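Local coordinates for fatty-acid-binding protein 1 (Arabidopsis thaliana, PDB 4DOO) that binds fatty acids, preferentially saturated ones, in plastids through a chalcone-isomerase-like fold, and may take part in alpha-linolenic acid metabolism, at residues 23-28 with 47-52; 41-46 with 89-94; 154-159 with 171-176. One frame throughout, in Å; residues are numbered along the deposited sequence.

Interaction 1 (23-28 with 47-52); sequences RLLGVG and VYADCD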
loop_
_atom_site.group_PDB
_atom_site.type_symbol
_atom_site.label_atom_id
_atom_site.label_comp_id
_atom_site.label_asym_id
_atom_site.label_seq_id
_atom_site.Cartn_x
_atom_site.Cartn_y
_atom_site.Cartn_z
ATOM N N ARG A 23 -12.006 0.903 4.903
ATOM C CA ARG A 23 -12.327 2.072 4.088
ATOM C C ARG A 23 -11.214 2.586 3.188
ATOM O O ARG A 23 -10.058 2.683 3.596
ATOM C CB ARG A 23 -12.783 3.228 4.979
ATOM C CG ARG A 23 -13.894 2.870 5.948
ATOM C CD ARG A 23 -15.147 2.346 5.256
ATOM N NE ARG A 23 -16.128 1.871 6.229
ATOM C CZ ARG A 23 -16.705 2.642 7.150
ATOM N NH1 ARG A 23 -16.408 3.936 7.223
ATOM N NH2 ARG A 23 -17.554 2.113 8.023
ATOM N N LEU A 24 -11.581 2.936 1.959
ATOM C CA LEU A 24 -10.625 3.490 1.005
ATOM C C LEU A 24 -10.308 4.904 1.480
ATOM O O LEU A 24 -11.212 5.741 1.617
ATOM C CB LEU A 24 -11.241 3.553 -0.394
ATOM C CG LEU A 24 -10.373 4.173 -1.491
ATOM C CD1 LEU A 24 -9.105 3.335 -1.677
ATOM C CD2 LEU A 24 -11.177 4.241 -2.795
ATOM N N LEU A 25 -9.029 5.175 1.725
ATOM C CA LEU A 25 -8.614 6.490 2.202
ATOM C C LEU A 25 -7.797 7.293 1.193
ATOM O O LEU A 25 -7.689 8.518 1.293
ATOM C CB LEU A 25 -7.815 6.340 3.499
ATOM C CG LEU A 25 -8.512 5.595 4.642
ATOM C CD1 LEU A 25 -7.568 5.513 5.828
ATOM C CD2 LEU A 25 -9.801 6.313 5.036
ATOM N N GLY A 26 -7.215 6.611 0.218
ATOM C CA GLY A 26 -6.425 7.317 -0.774
ATOM C C GLY A 26 -6.255 6.519 -2.049
ATOM O O GLY A 26 -6.181 5.293 -2.015
ATOM N N VAL A 27 -6.201 7.221 -3.175
ATOM C CA VAL A 27 -6.028 6.583 -4.475
ATOM C C VAL A 27 -4.916 7.297 -5.226
ATOM O O VAL A 27 -4.890 8.525 -5.282
ATOM C CB VAL A 27 -7.332 6.652 -5.296
ATOM C CG1 VAL A 27 -7.090 6.143 -6.718
ATOM C CG2 VAL A 27 -8.402 5.819 -4.616
ATOM N N GLY A 28 -3.998 6.528 -5.805
ATOM C CA GLY A 28 -2.897 7.129 -6.533
ATOM C C GLY A 28 -2.404 6.315 -7.715
ATOM O O GLY A 28 -2.991 5.289 -8.073
ATOM N N VAL A 47 -5.529 2.694 -1.185
ATOM C CA VAL A 47 -5.100 2.305 0.152
ATOM C C VAL A 47 -6.294 2.281 1.101
ATOM O O VAL A 47 -6.976 3.294 1.275
ATOM C CB VAL A 47 -4.041 3.282 0.703
ATOM C CG1 VAL A 47 -3.552 2.801 2.065
ATOM C CG2 VAL A 47 -2.871 3.393 -0.273
ATOM N N TYR A 48 -6.529 1.116 1.707
ATOM C CA TYR A 48 -7.636 0.903 2.639
ATOM C C TYR A 48 -7.136 0.641 4.060
ATOM O O TYR A 48 -6.094 0.023 4.248
ATOM C CB TYR A 48 -8.468 -0.311 2.220
ATOM C CG TYR A 48 -9.139 -0.208 0.876
ATOM C CD1 TYR A 48 -8.418 -0.401 -0.306
ATOM C CD2 TYR A 48 -10.500 0.060 0.784
ATOM C CE1 TYR A 48 -9.040 -0.332 -1.547
ATOM C CE2 TYR A 48 -11.136 0.134 -0.456
ATOM C CZ TYR A 48 -10.399 -0.066 -1.616
ATOM O OH TYR A 48 -11.019 0.003 -2.845
ATOM N N ALA A 49 -7.895 1.100 5.048
ATOM C CA ALA A 49 -7.539 0.893 6.452
ATOM C C ALA A 49 -8.794 0.532 7.252
ATOM O O ALA A 49 -9.864 1.087 7.022
ATOM C CB ALA A 49 -6.895 2.153 7.023
ATOM N N ASP A 50 -8.653 -0.405 8.183
ATOM C CA ASP A 50 -9.771 -0.832 9.020
ATOM C C ASP A 50 -10.168 0.309 9.950
ATOM O O ASP A 50 -9.342 0.833 10.698
ATOM C CB ASP A 50 -9.376 -2.068 9.835
ATOM C CG ASP A 50 -10.486 -2.536 10.756
ATOM O OD1 ASP A 50 -10.667 -1.935 11.837
ATOM O OD2 ASP A 50 -11.188 -3.499 10.390
ATOM N N CYS A 51 -11.441 0.688 9.895
ATOM C CA CYS A 51 -11.966 1.786 10.698
ATOM C C CYS A 51 -11.757 1.646 12.194
ATOM O O CYS A 51 -11.292 2.578 12.848
ATOM C CB CYS A 51 -13.460 1.963 10.426
ATOM S SG CYS A 51 -13.815 2.489 8.751
ATOM N N ASP A 52 -12.116 0.488 12.741
ATOM C CA ASP A 52 -11.970 0.277 14.179
ATOM C C ASP A 52 -10.519 0.373 14.637
ATOM O O ASP A 52 -10.234 0.944 15.687
ATOM C CB ASP A 52 -12.546 -1.081 14.589
ATOM C CG ASP A 52 -14.044 -1.178 14.351
ATOM O OD1 ASP A 52 -14.770 -0.212 14.669
ATOM O OD2 ASP A 52 -14.497 -2.232 13.856
#
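A classic beta bulge interrupts the hairpin of strands 22-33 and 39-50 in this chalcone-isomerase-like fold: L25 and G26 together face V47. V47 O accepts L25 N at 2.8 Å in an almost straight bond (N-H...O 175°), while G26 N adds a weak, longer one to the same oxygen. In return V47 N donates to G26 O, also at 2.8 Å. Beyond the bulge the pairing is regular: R23 and A49 form an antiparallel hydrogen-bonded pair, each donating its N to the other's carbonyl, and L24 faces Y48 as a non-hydrogen-bonded pair.

L24 and Y48 meet on one face of the sheet, where the methyl CD1 of L24 lies over the ring of Y48, 3.8 Å from its centroid and only 18° off the normal, a CH-pi contact displaced toward the rim. L24 reaches this position because its CG is anti to the backbone N (chi1 177°), while its CB packs at 3.4 Å against Y48 CE2. A tyrosine suits the place, since its flat ring accepts the leucine and its OH goes on to a hydrogen bond with the carbonyl of P15 in strand 13-18. Away from that ring, L25 CD1 touches A49 CB at 3.6 Å, a small methyl that leaves room for the leucine; L25 and V47 also pack on F195 of helix 189-202.

At the strand's end D50 is the N-cap of helix 51-61, its OD1 accepting D53 N. The chemistry is thus divided: backbone bonds set the register, the bulge lets V47 O take one strong bond from L25 N and a weak one from G26 N, the L24-Y48 contact is held by dispersion and CH-pi attraction, and L25 and V47 give the strands an apolar side for helix 189-202.

Interaction 2 (41-46 with 89-94); sequences DVYAFG and IRLQIV. With DAO (lauric acid), chain C; DAO (lauric acid), chain D.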
loop_
_atom_site.group_PDB
_atom_site.type_symbol
_atom_site.label_atom_id
_atom_site.label_comp_id
_atom_site.label_asym_id
_atom_site.label_seq_id
_atom_site.Cartn_x
_atom_site.Cartn_y
_atom_site.Cartn_z
ATOM N N ASP A 41 2.493 5.268 -16.773
ATOM C CA ASP A 41 1.643 4.978 -15.622
ATOM C C ASP A 41 1.644 3.458 -15.558
ATOM O O ASP A 41 1.130 2.803 -16.465
ATOM C CB ASP A 41 0.209 5.469 -15.844
ATOM C CG ASP A 41 0.131 6.964 -16.103
ATOM O OD1 ASP A 41 0.788 7.731 -15.372
ATOM O OD2 ASP A 41 -0.598 7.370 -17.033
ATOM N N VAL A 42 2.219 2.896 -14.500
ATOM C CA VAL A 42 2.305 1.443 -14.377
ATOM C C VAL A 42 1.036 0.823 -13.815
ATOM O O VAL A 42 0.496 -0.122 -14.392
ATOM C CB VAL A 42 3.504 1.035 -13.510
ATOM C CG1 VAL A 42 3.663 -0.488 -13.514
ATOM C CG2 VAL A 42 4.773 1.692 -14.055
ATOM N N TYR A 43 0.568 1.344 -12.685
ATOM C CA TYR A 43 -0.660 0.845 -12.082
ATOM C C TYR A 43 -1.288 1.879 -11.161
ATOM O O TYR A 43 -0.621 2.808 -10.704
ATOM C CB TYR A 43 -0.414 -0.462 -11.304
ATOM C CG TYR A 43 0.540 -0.384 -10.116
ATOM C CD1 TYR A 43 1.867 -0.798 -10.234
ATOM C CD2 TYR A 43 0.099 0.057 -8.865
ATOM C CE1 TYR A 43 2.731 -0.784 -9.132
ATOM C CE2 TYR A 43 0.947 0.079 -7.765
ATOM C CZ TYR A 43 2.262 -0.348 -7.902
ATOM O OH TYR A 43 3.094 -0.370 -6.806
ATOM N N ALA A 44 -2.589 1.733 -10.928
ATOM C CA ALA A 44 -3.312 2.618 -10.030
ATOM C C ALA A 44 -3.438 1.826 -8.740
ATOM O O ALA A 44 -3.496 0.595 -8.773
ATOM C CB ALA A 44 -4.693 2.928 -10.579
ATOM N N PHE A 45 -3.461 2.513 -7.605
ATOM C CA PHE A 45 -3.597 1.802 -6.341
ATOM C C PHE A 45 -4.539 2.523 -5.392
ATOM O O PHE A 45 -4.751 3.734 -5.501
ATOM C CB PHE A 45 -2.217 1.573 -5.694
ATOM C CG PHE A 45 -1.484 2.836 -5.322
ATOM C CD1 PHE A 45 -1.727 3.468 -4.102
ATOM C CD2 PHE A 45 -0.542 3.388 -6.189
ATOM C CE1 PHE A 45 -1.040 4.636 -3.746
ATOM C CE2 PHE A 45 0.150 4.554 -5.849
ATOM C CZ PHE A 45 -0.097 5.181 -4.627
ATOM N N GLY A 46 -5.138 1.756 -4.489
ATOM C CA GLY A 46 -6.054 2.315 -3.519
ATOM C C GLY A 46 -5.616 1.802 -2.164
ATOM O O GLY A 46 -5.343 0.609 -2.014
ATOM N N ILE A 89 -3.852 -2.817 0.162
ATOM C CA ILE A 89 -3.341 -1.996 -0.926
ATOM C C ILE A 89 -3.814 -2.742 -2.168
ATOM O O ILE A 89 -3.353 -3.849 -2.439
ATOM C CB ILE A 89 -1.792 -1.938 -0.965
ATOM C CG1 ILE A 89 -1.243 -1.332 0.327
ATOM C CG2 ILE A 89 -1.339 -1.121 -2.172
ATOM C CD1 ILE A 89 -1.729 0.076 0.596
ATOM N N ARG A 90 -4.762 -2.168 -2.895
ATOM C CA ARG A 90 -5.249 -2.812 -4.109
ATOM C C ARG A 90 -4.596 -2.178 -5.325
ATOM O O ARG A 90 -4.685 -0.964 -5.528
ATOM C CB ARG A 90 -6.771 -2.693 -4.217
ATOM C CG ARG A 90 -7.313 -3.093 -5.585
ATOM C CD ARG A 90 -8.823 -3.256 -5.548
ATOM N NE ARG A 90 -9.208 -4.352 -4.662
ATOM C CZ ARG A 90 -10.459 -4.756 -4.474
ATOM N NH1 ARG A 90 -11.456 -4.156 -5.113
ATOM N NH2 ARG A 90 -10.710 -5.761 -3.646
ATOM N N LEU A 91 -3.922 -3.005 -6.121
ATOM C CA LEU A 91 -3.252 -2.538 -7.326
ATOM C C LEU A 91 -4.039 -2.999 -8.540
ATOM O O LEU A 91 -4.529 -4.125 -8.569
ATOM C CB LEU A 91 -1.837 -3.124 -7.443
ATOM C CG LEU A 91 -0.777 -2.885 -6.373
ATOM C CD1 LEU A 91 -1.100 -3.701 -5.138
ATOM C CD2 LEU A 91 0.584 -3.286 -6.924
ATOM N N GLN A 92 -4.159 -2.124 -9.534
ATOM C CA GLN A 92 -4.834 -2.454 -10.786
ATOM C C GLN A 92 -3.874 -2.043 -11.893
ATOM O O GLN A 92 -3.581 -0.854 -12.067
ATOM C CB GLN A 92 -6.163 -1.706 -10.914
ATOM C CG GLN A 92 -7.227 -2.196 -9.943
ATOM C CD GLN A 92 -8.574 -1.558 -10.199
ATOM O OE1 GLN A 92 -9.175 -1.759 -11.253
ATOM N NE2 GLN A 92 -9.052 -0.781 -9.238
ATOM N N ILE A 93 -3.374 -3.033 -12.627
ATOM C CA ILE A 93 -2.400 -2.800 -13.689
ATOM C C ILE A 93 -2.917 -1.933 -14.826
ATOM O O ILE A 93 -3.939 -2.240 -15.440
ATOM C CB ILE A 93 -1.883 -4.148 -14.268
ATOM C CG1 ILE A 93 -1.356 -5.032 -13.133
ATOM C CG2 ILE A 93 -0.776 -3.898 -15.293
ATOM C CD1 ILE A 93 -0.252 -4.395 -12.306
ATOM N N VAL A 94 -2.190 -0.853 -15.102
ATOM C CA VAL A 94 -2.541 0.087 -16.161
ATOM C C VAL A 94 -1.751 -0.157 -17.455
ATOM O O VAL A 94 -2.340 -0.279 -18.534
ATOM C CB VAL A 94 -2.302 1.546 -15.694
ATOM C CG1 VAL A 94 -2.528 2.515 -16.844
ATOM C CG2 VAL A 94 -3.236 1.874 -14.533
HETATM O O1 DAO C . 7.687 -1.394 -7.229
HETATM O O2 DAO C . 5.590 -0.746 -7.432
HETATM C C1 DAO C . 6.494 -1.384 -6.842
HETATM C C2 DAO C . 6.124 -2.189 -5.617
HETATM C C3 DAO C . 5.258 -3.371 -6.019
HETATM C C4 DAO C . 5.025 -4.316 -4.831
HETATM C C5 DAO C . 3.922 -5.329 -5.143
HETATM C C6 DAO C . 4.453 -6.498 -5.967
HETATM C C7 DAO C . 3.352 -7.140 -6.795
HETATM C C8 DAO C . 3.957 -7.960 -7.924
HETATM C C9 DAO C . 2.885 -8.481 -8.863
HETATM C C10 DAO C . 3.506 -9.367 -9.938
HETATM C C11 DAO C . 2.509 -10.418 -10.413
HETATM C C12 DAO C . 3.043 -11.153 -11.624
HETATM O O1 DAO D . 10.024 0.789 -20.437
HETATM O O2 DAO D . 8.500 -0.793 -20.576
HETATM C C1 DAO D . 9.094 0.110 -19.944
HETATM C C2 DAO D . 8.668 0.398 -18.521
HETATM C C3 DAO D . 9.330 -0.592 -17.566
HETATM C C4 DAO D . 8.330 -1.114 -16.542
HETATM C C5 DAO D . 8.639 -0.572 -15.150
HETATM C C6 DAO D . 8.590 -1.683 -14.110
HETATM C C7 DAO D . 7.612 -1.347 -12.989
HETATM C C8 DAO D . 6.991 -2.614 -12.420
HETATM C C9 DAO D . 6.461 -2.395 -11.006
HETATM C C10 DAO D . 5.008 -2.854 -10.900
HETATM C C11 DAO D . 4.868 -4.051 -9.970
HETATM C C12 DAO D . 3.472 -4.634 -10.043
#
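The phenolic OH of Y43 donates to carboxylate oxygen O2 of the lauric acid in chain C at 2.6 Å, the oxygen lying at the edge of the ring and in its plane. The same OH is hydrogen-bonded to Y181, so two groups grip it, and R30 and S110 also bind lauric acid through hydrogen bonds. Tyrosine fits here because a rigid ring carries a donor from the strand into the pocket. Its CG sits between the backbone N and the carbonyl carbon (chi1 62°), and the ring stands on the same side of the sheet as L91 and I93.

L91 supports one face of that ring: its methyl CD2 lies 3.7 Å from the Y43 centroid, 21° off the normal, a CH-pi contact that probably limits the ring's tilt. I93 CD1 approaches Y43 CB at 4.1 Å. At the ring's edge, Y43 CE1 meets C10 of the second lauric acid, in chain D, at 3.5 Å, and V42 CG1 touches the same carbon. A phenylalanine in place of Y43 would probably keep the packing on L91 but leave the carboxylate and Y181 without their shared hydroxyl partner.

Beneath these side chains the backbones pair antiparallel. A44 and Q92 exchange bonds, with Q92 N to A44 O at 2.9 Å, as do G46 and R90; V94 N closes the end on V42 O. On the sheet's other face, R90 makes a salt bridge to D147 and Q92 bonds to S13 O. V94 CG2 packs on Y43 CA at 3.7 Å.

Strand 39-50 brings V42 and Y43 to the fatty-acid cleft between antiparallel sheet and helices of the chalcone-isomerase fold, and strand 87-93 backs it; Y43, R30 and S110 hydrogen-bond lauric acid, while aliphatic and aromatic side chains line its tail.

Interaction 3 (154-159 with 171-176); sequences HVLSVA and HLLCRS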
loop_
_atom_site.group_PDB
_atom_site.type_symbol
_atom_site.label_atom_id
_atom_site.label_comp_id
_atom_site.label_asym_id
_atom_site.label_seq_id
_atom_site.Cartn_x
_atom_site.Cartn_y
_atom_site.Cartn_z
ATOM N N HIS A 154 0.792 -8.440 11.957
ATOM C CA HIS A 154 1.679 -8.043 10.872
ATOM C C HIS A 154 2.019 -9.188 9.913
ATOM O O HIS A 154 3.189 -9.508 9.681
ATOM C CB HIS A 154 2.958 -7.424 11.446
ATOM C CG HIS A 154 2.716 -6.159 12.210
ATOM N ND1 HIS A 154 2.115 -6.140 13.449
ATOM C CD2 HIS A 154 2.946 -4.864 11.885
ATOM C CE1 HIS A 154 1.983 -4.890 13.855
ATOM N NE2 HIS A 154 2.479 -4.095 12.926
ATOM N N VAL A 155 0.977 -9.805 9.366
ATOM C CA VAL A 155 1.135 -10.884 8.405
ATOM C C VAL A 155 0.778 -10.306 7.041
ATOM O O VAL A 155 -0.318 -9.773 6.860
ATOM C CB VAL A 155 0.185 -12.063 8.706
ATOM C CG1 VAL A 155 0.225 -13.075 7.558
ATOM C CG2 VAL A 155 0.585 -12.729 10.016
ATOM N N LEU A 156 1.703 -10.399 6.090
ATOM C CA LEU A 156 1.461 -9.878 4.747
ATOM C C LEU A 156 0.865 -10.950 3.847
ATOM O O LEU A 156 1.498 -11.972 3.595
ATOM C CB LEU A 156 2.763 -9.382 4.120
ATOM C CG LEU A 156 2.577 -8.878 2.685
ATOM C CD1 LEU A 156 2.102 -7.437 2.721
ATOM C CD2 LEU A 156 3.880 -8.992 1.921
ATOM N N SER A 157 -0.348 -10.717 3.362
ATOM C CA SER A 157 -1.001 -11.671 2.477
ATOM C C SER A 157 -1.204 -11.064 1.097
ATOM O O SER A 157 -1.470 -9.868 0.971
ATOM C CB SER A 157 -2.348 -12.101 3.055
ATOM O OG SER A 157 -2.169 -12.772 4.289
ATOM N N VAL A 158 -1.081 -11.897 0.072
ATOM C CA VAL A 158 -1.240 -11.449 -1.304
ATOM C C VAL A 158 -2.262 -12.276 -2.071
ATOM O O VAL A 158 -2.258 -13.507 -2.015
ATOM C CB VAL A 158 0.094 -11.526 -2.078
ATOM C CG1 VAL A 158 -0.101 -11.007 -3.505
ATOM C CG2 VAL A 158 1.166 -10.727 -1.353
ATOM N N ALA A 159 -3.134 -11.581 -2.793
ATOM C CA ALA A 159 -4.148 -12.225 -3.606
ATOM C C ALA A 159 -4.058 -11.630 -5.005
ATOM O O ALA A 159 -3.934 -10.410 -5.168
ATOM C CB ALA A 159 -5.527 -11.990 -3.017
ATOM N N HIS A 171 6.933 -8.260 10.414
ATOM C CA HIS A 171 6.646 -6.870 10.730
ATOM C C HIS A 171 7.471 -6.000 9.781
ATOM O O HIS A 171 6.997 -4.985 9.270
ATOM C CB HIS A 171 7.037 -6.586 12.183
ATOM C CG HIS A 171 6.598 -5.245 12.679
ATOM N ND1 HIS A 171 7.044 -4.062 12.128
ATOM C CD2 HIS A 171 5.759 -4.898 13.683
ATOM C CE1 HIS A 171 6.498 -3.046 12.771
ATOM N NE2 HIS A 171 5.715 -3.526 13.721
ATOM N N LEU A 172 8.710 -6.420 9.539
ATOM C CA LEU A 172 9.611 -5.686 8.657
ATOM C C LEU A 172 9.074 -5.573 7.229
ATOM O O LEU A 172 9.047 -4.483 6.651
ATOM C CB LEU A 172 10.986 -6.362 8.640
ATOM C CG LEU A 172 12.017 -5.772 7.679
ATOM C CD1 LEU A 172 12.251 -4.308 8.011
ATOM C CD2 LEU A 172 13.316 -6.565 7.785
ATOM N N LEU A 173 8.656 -6.697 6.661
ATOM C CA LEU A 173 8.125 -6.699 5.300
ATOM C C LEU A 173 6.868 -5.836 5.191
ATOM O O LEU A 173 6.728 -5.055 4.251
ATOM C CB LEU A 173 7.809 -8.127 4.848
ATOM C CG LEU A 173 7.341 -8.276 3.397
ATOM C CD1 LEU A 173 8.393 -7.719 2.447
ATOM C CD2 LEU A 173 7.084 -9.746 3.096
ATOM N N CYS A 174 5.955 -5.974 6.150
ATOM C CA CYS A 174 4.727 -5.182 6.125
ATOM C C CYS A 174 5.050 -3.698 6.118
ATOM O O CYS A 174 4.521 -2.938 5.308
ATOM C CB CYS A 174 3.848 -5.500 7.334
ATOM S SG CYS A 174 2.998 -7.077 7.232
ATOM N N ARG A 175 5.932 -3.296 7.026
ATOM C CA ARG A 175 6.346 -1.905 7.152
ATOM C C ARG A 175 6.988 -1.393 5.865
ATOM O O ARG A 175 6.677 -0.296 5.396
ATOM C CB ARG A 175 7.349 -1.779 8.298
ATOM C CG ARG A 175 7.632 -0.370 8.739
ATOM C CD ARG A 175 6.405 0.243 9.383
ATOM N NE ARG A 175 6.760 1.385 10.213
ATOM C CZ ARG A 175 7.360 2.481 9.762
ATOM N NH1 ARG A 175 7.674 2.600 8.479
ATOM N NH2 ARG A 175 7.657 3.454 10.604
ATOM N N SER A 176 7.890 -2.190 5.303
ATOM C CA SER A 176 8.592 -1.811 4.081
ATOM C C SER A 176 7.658 -1.580 2.899
ATOM O O SER A 176 7.748 -0.559 2.215
ATOM C CB SER A 176 9.624 -2.881 3.719
ATOM O OG SER A 176 10.593 -3.021 4.744
#
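Ring stacking leads this strand-to-helix packing of the chalcone-isomerase-like fold, in which helix 171-182 lies against strand 155-160 of the antiparallel sheet. H154, just ahead of the strand, and H171, in the first turn of the helix, run side by side and form an offset stack. Their centroids are 4.0 Å apart and their planes differ by 14°. CD2 of H171 sits over the centre of the H154 ring, whereas CD2 of H154 is offset toward the rim of the other. Flat rings suit this partly exposed border, since they can cover each other's faces while keeping polar nitrogens at their rims. H171 extends its CG anti to the backbone N (chi1 -171°), carrying the ring back over its neighbour.

Apolar contacts take over farther in. L156 points toward the helix, and its CD2 meets CD2 of L173 at 3.5 Å, tighter than usual for two methyls; the two leucine side chains cross at about a right angle. L156 also packs on F130 of helix 124-131, and L173 on V168 of strand 163-169, so branched aliphatic chains suit a core between layers.

The sulfur of C174 fills the span between these two pairs. Small enough to sit close to the strand backbone, its SG lies 3.5 Å from H154 O and 3.9 Å from L156 CB.

How the interactions relate
From the N terminus, strand 22-33 turns back into strand 39-50, and interaction 1 closes that hairpin. Interaction 2 opens on strand 39-50 before interaction 1 has closed and ends on strand 87-93, after an excursion through three helices, so the two cross and share the middle strand of three neighbours. They touch directly: G28 O lies 2.9 Å from F45 N, a probable hydrogen bond, and V47 CG1 packs on I89 CD1. Interaction 3 follows in series, closing a short loop through strand 163-169 and fastening helix 171-182 to the sheet. It touches neither of the others, and interactions 2 and 3 lie on opposite sides of the chain's centre.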